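Local coordinates for protein PfEMP1 variant 1 of strain MC (Plasmodium falciparum, PDB 5LGD) that probably binds host cell surface receptors, this chain being a mostly helical DBL-family piece of a much longer malaria parasite surface protein, at residues W12-D17 against T143-L148; E97-T102 against N107-I112. One frame throughout, in Å; residues are numbered along the deposited sequence. Where two conformers were deposited one is given.

How the contacts relate
Contact 1 is core: it joins helix 7-29 to the start of helix 144-162, its centre about 5 Å from the centre of the chain. Contact 2 lies farther out, its centre about 14 Å from that point, between helices 92-103 and 106-118. It is buried too, although Gln100 is partly exposed. Contact 2 is nested in the loop that contact 1 closes, and their centres are about 12 Å apart. Helix 7-29, part of contact 1, also touches contact 2, as Val15 and His16 pack on Ile99 and His16 probably bonds to Glu108. Contact 1 is purely apolar across the gap. In contact 2, isoleucines also meet an amide and a carboxylate.

Contact 1 of 2, residues W12-D17 against T143-L148; sequences WMWVHD and TTIDKL
Ile145 reaches across to Trp14 and Val15, and all three are buried. This packs helix 7-29 on the start of the last helix, 144-162, within the helical DBL-family domain. Ile145 uses two branches. Its CG2 lies at the edge of the Trp14 indole, near the ring plane, with CZ3 of Trp14 3.9 Å from CG2 of Ile145. Its CD1 meets CG1 of Val15 at 4.0 Å. The Trp14 ring swings out with CG anti to the backbone N (chi1 -177°), which carries its six-membered end to Ile145. The ring NE1 is satisfied elsewhere, by Glu62 of helix 45-70, and Trp63 of that helix lies against both Trp14 and Ile145.

Polar bonds stay within each segment or go to other helices. Thr143 is the N-cap of helix 144-162 and forms a capping box with Asp146. The backbone N of Thr143 donates to OD2 of Asp146 at 2.9 Å, and OG1 of Thr143 donates to the same OD2 at 2.9 Å. The two donors come from opposite faces of the carboxylate plane. Thr143 OG1 also accepts a weak capping bond from Ile145 N, at 3.3 Å. OD1 of Asp146 forms a salt bridge with Lys67, and its OD2 takes a third donor, Trp63 NE1. On the other helix, ND1 of His16 donates to OD1 of Asp17 at 2.9 Å, close to the ring plane.

Directly, the segments are joined by a small van der Waals contact of buried apolar side chains. The capping box holds the first turn that carries Ile145, and the buried Asp146 charge is probably balanced by Lys67.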
loop_
_atom_site.group_PDB
_atom_site.type_symbol
_atom_site.label_atom_id
_atom_site.label_comp_id
_atom_site.label_asym_id
_atom_site.label_seq_id
_atom_site.Cartn_x
_atom_site.Cartn_y
_atom_site.Cartn_z
ATOM N N TRP B 12 -16.008 -19.630 -15.097
ATOM C CA TRP B 12 -16.346 -18.809 -16.252
ATOM C C TRP B 12 -16.717 -19.608 -17.465
ATOM O O TRP B 12 -17.667 -19.239 -18.154
ATOM C CB TRP B 12 -15.229 -17.805 -16.531
ATOM C CG TRP B 12 -15.191 -16.808 -15.421
ATOM C CD1 TRP B 12 -14.252 -16.707 -14.435
ATOM C CD2 TRP B 12 -16.238 -15.894 -15.078
ATOM N NE1 TRP B 12 -14.609 -15.723 -13.547
ATOM C CE2 TRP B 12 -15.816 -15.191 -13.932
ATOM C CE3 TRP B 12 -17.452 -15.537 -15.685
ATOM C CZ2 TRP B 12 -16.576 -14.180 -13.361
ATOM C CZ3 TRP B 12 -18.209 -14.546 -15.106
ATOM C CH2 TRP B 12 -17.769 -13.877 -13.960
ATOM N N MET B 13 -16.070 -20.749 -17.657
ATOM C CA MET B 13 -16.386 -21.693 -18.726
ATOM C C MET B 13 -17.831 -22.209 -18.579
ATOM O O MET B 13 -18.538 -22.313 -19.575
ATOM C CB MET B 13 -15.415 -22.884 -18.659
ATOM C CG MET B 13 -15.452 -23.754 -19.897
ATOM S SD MET B 13 -15.282 -25.505 -19.510
ATOM C CE MET B 13 -16.702 -25.763 -18.396
ATOM N N TRP B 14 -18.240 -22.572 -17.359
ATOM C CA TRP B 14 -19.567 -23.111 -17.065
ATOM C C TRP B 14 -20.627 -22.045 -17.336
ATOM O O TRP B 14 -21.620 -22.331 -18.017
ATOM C CB TRP B 14 -19.649 -23.646 -15.626
ATOM C CG TRP B 14 -20.970 -24.268 -15.303
ATOM C CD1 TRP B 14 -21.268 -25.601 -15.302
ATOM C CD2 TRP B 14 -22.178 -23.585 -14.923
ATOM N NE1 TRP B 14 -22.590 -25.788 -14.967
ATOM C CE2 TRP B 14 -23.176 -24.566 -14.749
ATOM C CE3 TRP B 14 -22.517 -22.235 -14.721
ATOM C CZ2 TRP B 14 -24.492 -24.239 -14.410
ATOM C CZ3 TRP B 14 -23.826 -21.919 -14.384
ATOM C CH2 TRP B 14 -24.789 -22.916 -14.218
ATOM N N VAL B 15 -20.416 -20.837 -16.796
ATOM C CA VAL B 15 -21.265 -19.649 -16.970
ATOM C C VAL B 15 -21.431 -19.358 -18.480
ATOM O O VAL B 15 -22.557 -19.236 -18.970
ATOM C CB VAL B 15 -20.703 -18.437 -16.167
ATOM C CG1 VAL B 15 -21.321 -17.118 -16.635
ATOM C CG2 VAL B 15 -20.930 -18.627 -14.668
ATOM N N HIS B 16 -20.314 -19.278 -19.213
ATOM C CA HIS B 16 -20.321 -19.049 -20.646
ATOM C C HIS B 16 -21.125 -20.131 -21.407
ATOM O O HIS B 16 -22.022 -19.804 -22.197
ATOM C CB HIS B 16 -18.861 -18.994 -21.161
ATOM C CG HIS B 16 -18.772 -18.994 -22.648
ATOM N ND1 HIS B 16 -18.598 -20.168 -23.356
ATOM C CD2 HIS B 16 -18.858 -17.966 -23.518
ATOM C CE1 HIS B 16 -18.576 -19.815 -24.624
ATOM N NE2 HIS B 16 -18.711 -18.502 -24.766
ATOM N N ASP B 17 -20.776 -21.410 -21.192
ATOM C CA ASP B 17 -21.443 -22.541 -21.849
ATOM C C ASP B 17 -22.937 -22.653 -21.474
ATOM O O ASP B 17 -23.729 -23.042 -22.325
ATOM C CB ASP B 17 -20.710 -23.863 -21.529
ATOM C CG ASP B 17 -19.266 -23.937 -22.002
ATOM O OD1 ASP B 17 -18.792 -22.970 -22.656
ATOM O OD2 ASP B 17 -18.605 -24.933 -21.699
ATOM N N THR B 143 -28.351 -14.526 -7.519
ATOM C CA THR B 143 -27.617 -13.879 -8.642
ATOM C C THR B 143 -28.342 -13.886 -9.992
ATOM O O THR B 143 -29.435 -14.453 -10.118
ATOM C CB THR B 143 -26.188 -14.436 -8.841
ATOM O OG1 THR B 143 -26.227 -15.633 -9.628
ATOM C CG2 THR B 143 -25.424 -14.638 -7.534
ATOM N N THR B 144 -27.699 -13.251 -11.004
ATOM C CA THR B 144 -28.107 -13.161 -12.420
ATOM C C THR B 144 -28.384 -14.562 -12.990
ATOM O O THR B 144 -29.421 -14.766 -13.631
ATOM C CB THR B 144 -26.996 -12.441 -13.207
ATOM O OG1 THR B 144 -27.014 -11.047 -12.884
ATOM C CG2 THR B 144 -27.105 -12.624 -14.728
ATOM N N ILE B 145 -27.442 -15.515 -12.744
ATOM C CA ILE B 145 -27.536 -16.915 -13.166
ATOM C C ILE B 145 -28.790 -17.524 -12.574
ATOM O O ILE B 145 -29.563 -18.138 -13.304
ATOM C CB ILE B 145 -26.237 -17.715 -12.845
ATOM C CG1 ILE B 145 -24.975 -17.074 -13.508
ATOM C CG2 ILE B 145 -26.351 -19.206 -13.168
ATOM C CD1 ILE B 145 -24.970 -16.926 -15.115
ATOM N N ASP B 146 -29.022 -17.304 -11.268
ATOM C CA ASP B 146 -30.200 -17.773 -10.544
ATOM C C ASP B 146 -31.504 -17.166 -11.144
ATOM O O ASP B 146 -32.446 -17.907 -11.432
ATOM C CB ASP B 146 -30.053 -17.431 -9.065
ATOM C CG ASP B 146 -28.861 -18.106 -8.404
ATOM O OD1 ASP B 146 -28.941 -19.329 -8.139
ATOM O OD2 ASP B 146 -27.894 -17.391 -8.053
ATOM N N LYS B 147 -31.518 -15.841 -11.398
ATOM C CA LYS B 147 -32.646 -15.128 -12.014
ATOM C C LYS B 147 -32.949 -15.753 -13.380
ATOM O O LYS B 147 -34.113 -16.053 -13.671
ATOM C CB LYS B 147 -32.307 -13.636 -12.200
ATOM C CG LYS B 147 -32.557 -12.773 -10.965
ATOM C CD LYS B 147 -33.721 -11.790 -11.181
ATOM C CE LYS B 147 -33.436 -10.644 -12.137
ATOM N NZ LYS B 147 -34.688 -9.975 -12.583
ATOM N N LEU B 148 -31.881 -15.992 -14.194
ATOM C CA LEU B 148 -31.993 -16.628 -15.506
ATOM C C LEU B 148 -32.497 -18.047 -15.434
ATOM O O LEU B 148 -33.436 -18.378 -16.164
ATOM C CB LEU B 148 -30.702 -16.552 -16.339
ATOM C CG LEU B 148 -30.853 -17.113 -17.750
ATOM C CD1 LEU B 148 -31.742 -16.226 -18.602
ATOM C CD2 LEU B 148 -29.544 -17.312 -18.390
#

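Contact 2 of 2, residues E97-T102 against N107-I112; sequences EIIQDT and NEIKRI
Ile99 and Gln100 face Ile109 in an antiparallel helical hairpin, formed by helices 92-103 and 106-118 and the short turn between them. The segment axes come within 9.9 Å and run at 156° to each other. Ile109 makes the main contact. Its CG1 stands beside the backbone N and its chain bends again beyond it (chi2 -64°), which places CD1 against the facing helix. There CD1 of Ile109 is 3.6 Å from CG2 of Ile99. The same CD1 also rests against the backbone N of Gln100.

Gln100 crosses Ile109 at about a right angle. Its chain is extended, with CG anti to the backbone N (chi1 -161°), and runs over the CG1 methylene. CB of Gln100 lies 3.7 Å from CG1 of Ile109, and OE1 of Gln100 lies equally far from that carbon. The amide oxygen therefore packs here on hydrocarbon.

In the hairpin, Ile112 and Glu108 border this pair. CD1 of Ile112 approaches CG2 of Ile99 more loosely, at 4.4 Å, and Leu96 touches both Ile109 and Ile112. Glu108 lays OE2 3.9 Å from CG2 of Ile99, while its OE1 is hydrogen-bonded to His16 NE2 of helix 7-29. At the turn, OD1 of Asp105 accepts from the backbone N of Glu108.

Near the end of helix 92-103, OG1 of Thr102 donates to the carbonyl O of Ile98 at 2.8 Å, from above the carbonyl plane. Ile98 O also takes the helical bond from Thr102 N. The side of helix 92-103 turned away from helix 106-118 meets the chain of another protein, to which Glu97 OE2 is hydrogen-bonded and on which Ile98 packs.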
loop_
_atom_site.group_PDB
_atom_site.type_symbol
_atom_site.label_atom_id
_atom_site.label_comp_id
_atom_site.label_asym_id
_atom_site.label_seq_id
_atom_site.Cartn_x
_atom_site.Cartn_y
_atom_site.Cartn_z
ATOM N N GLU B 97 -18.627 -8.128 -19.665
ATOM C CA GLU B 97 -17.229 -7.725 -19.826
ATOM C C GLU B 97 -16.260 -8.926 -19.660
ATOM O O GLU B 97 -15.321 -9.063 -20.430
ATOM C CB GLU B 97 -16.863 -6.747 -18.730
ATOM C CG GLU B 97 -16.800 -5.302 -19.112
ATOM C CD GLU B 97 -16.347 -4.551 -17.882
ATOM O OE1 GLU B 97 -17.002 -3.545 -17.531
ATOM O OE2 GLU B 97 -15.393 -5.026 -17.218
ATOM N N ILE B 98 -16.443 -9.730 -18.596
ATOM C CA ILE B 98 -15.560 -10.863 -18.284
ATOM C C ILE B 98 -15.644 -11.907 -19.402
ATOM O O ILE B 98 -14.614 -12.321 -19.924
ATOM C CB ILE B 98 -15.859 -11.424 -16.874
ATOM C CG1 ILE B 98 -15.392 -10.408 -15.796
ATOM C CG2 ILE B 98 -15.249 -12.830 -16.646
ATOM C CD1 ILE B 98 -15.912 -10.697 -14.396
ATOM N N ILE B 99 -16.863 -12.238 -19.835
ATOM C CA ILE B 99 -17.076 -13.193 -20.941
ATOM C C ILE B 99 -16.376 -12.733 -22.182
ATOM O O ILE B 99 -15.630 -13.529 -22.735
ATOM C CB ILE B 99 -18.545 -13.561 -21.171
ATOM C CG1 ILE B 99 -19.033 -14.388 -19.946
ATOM C CG2 ILE B 99 -18.712 -14.391 -22.466
ATOM C CD1 ILE B 99 -20.428 -14.445 -19.815
ATOM N N GLN B 100 -16.535 -11.450 -22.573
ATOM C CA GLN B 100 -15.876 -10.923 -23.765
ATOM C C GLN B 100 -14.356 -10.927 -23.667
ATOM O O GLN B 100 -13.707 -11.251 -24.649
ATOM C CB GLN B 100 -16.388 -9.538 -24.188
ATOM C CG GLN B 100 -16.008 -9.300 -25.636
ATOM C CD GLN B 100 -16.578 -8.075 -26.263
ATOM O OE1 GLN B 100 -17.656 -7.594 -25.899
ATOM N NE2 GLN B 100 -15.883 -7.583 -27.280
ATOM N N ASP B 101 -13.796 -10.541 -22.523
ATOM C CA ASP B 101 -12.347 -10.522 -22.272
ATOM C C ASP B 101 -11.746 -11.940 -22.382
ATOM O O ASP B 101 -10.624 -12.096 -22.849
ATOM C CB ASP B 101 -12.073 -9.978 -20.851
ATOM C CG ASP B 101 -12.221 -8.475 -20.685
ATOM O OD1 ASP B 101 -12.547 -7.789 -21.691
ATOM O OD2 ASP B 101 -12.027 -7.983 -19.546
ATOM N N THR B 102 -12.508 -12.958 -21.955
ATOM C CA THR B 102 -12.114 -14.355 -21.969
ATOM C C THR B 102 -12.284 -15.016 -23.337
ATOM O O THR B 102 -11.408 -15.768 -23.747
ATOM C CB THR B 102 -12.872 -15.092 -20.856
ATOM O OG1 THR B 102 -12.715 -14.372 -19.631
ATOM C CG2 THR B 102 -12.409 -16.535 -20.665
ATOM N N ASN B 107 -20.179 -10.843 -30.793
ATOM C CA ASN B 107 -21.496 -11.261 -31.255
ATOM C C ASN B 107 -22.138 -12.219 -30.321
ATOM O O ASN B 107 -23.353 -12.205 -30.154
ATOM C CB ASN B 107 -21.425 -11.829 -32.641
ATOM C CG ASN B 107 -22.766 -11.858 -33.291
ATOM O OD1 ASN B 107 -23.389 -10.832 -33.554
ATOM N ND2 ASN B 107 -23.291 -13.026 -33.440
ATOM N N GLU B 108 -21.321 -13.059 -29.695
ATOM C CA GLU B 108 -21.766 -13.967 -28.670
ATOM C C GLU B 108 -22.306 -13.078 -27.502
ATOM O O GLU B 108 -23.362 -13.391 -26.955
ATOM C CB GLU B 108 -20.578 -14.857 -28.263
ATOM C CG GLU B 108 -20.720 -15.602 -26.973
ATOM C CD GLU B 108 -19.500 -16.452 -26.722
ATOM O OE1 GLU B 108 -19.460 -17.585 -27.257
ATOM O OE2 GLU B 108 -18.586 -15.990 -25.999
ATOM N N ILE B 109 -21.656 -11.923 -27.231
ATOM C CA ILE B 109 -22.091 -10.992 -26.172
ATOM C C ILE B 109 -23.437 -10.377 -26.552
ATOM O O ILE B 109 -24.349 -10.402 -25.735
ATOM C CB ILE B 109 -21.005 -9.934 -25.821
ATOM C CG1 ILE B 109 -19.740 -10.599 -25.268
ATOM C CG2 ILE B 109 -21.542 -8.812 -24.893
ATOM C CD1 ILE B 109 -19.872 -11.326 -23.966
ATOM N N LYS B 110 -23.595 -9.940 -27.820
ATOM C CA LYS B 110 -24.861 -9.395 -28.340
ATOM C C LYS B 110 -26.050 -10.349 -28.052
ATOM O O LYS B 110 -27.085 -9.895 -27.567
ATOM C CB LYS B 110 -24.745 -9.143 -29.853
ATOM C CG LYS B 110 -25.865 -8.302 -30.472
ATOM C CD LYS B 110 -25.575 -8.105 -31.953
ATOM C CE LYS B 110 -26.425 -7.033 -32.558
ATOM N NZ LYS B 110 -25.992 -6.738 -33.942
ATOM N N ARG B 111 -25.885 -11.662 -28.393
ATOM C CA ARG B 111 -26.872 -12.736 -28.211
ATOM C C ARG B 111 -27.216 -12.930 -26.719
ATOM O O ARG B 111 -28.393 -13.103 -26.375
ATOM C CB ARG B 111 -26.374 -14.092 -28.809
ATOM C CG ARG B 111 -25.993 -14.095 -30.304
ATOM C CD ARG B 111 -26.028 -15.453 -31.053
ATOM N NE ARG B 111 -25.703 -16.662 -30.278
ATOM C CZ ARG B 111 -24.473 -17.082 -29.977
ATOM N NH1 ARG B 111 -23.421 -16.361 -30.311
ATOM N NH2 ARG B 111 -24.296 -18.191 -29.274
ATOM N N ILE B 112 -26.179 -12.913 -25.837
ATOM C CA ILE B 112 -26.330 -13.113 -24.396
ATOM C C ILE B 112 -27.125 -11.915 -23.816
ATOM O O ILE B 112 -28.139 -12.126 -23.147
ATOM C CB ILE B 112 -24.961 -13.327 -23.696
ATOM C CG1 ILE B 112 -24.297 -14.630 -24.223
ATOM C CG2 ILE B 112 -25.168 -13.377 -22.155
ATOM C CD1 ILE B 112 -22.836 -14.907 -23.847
#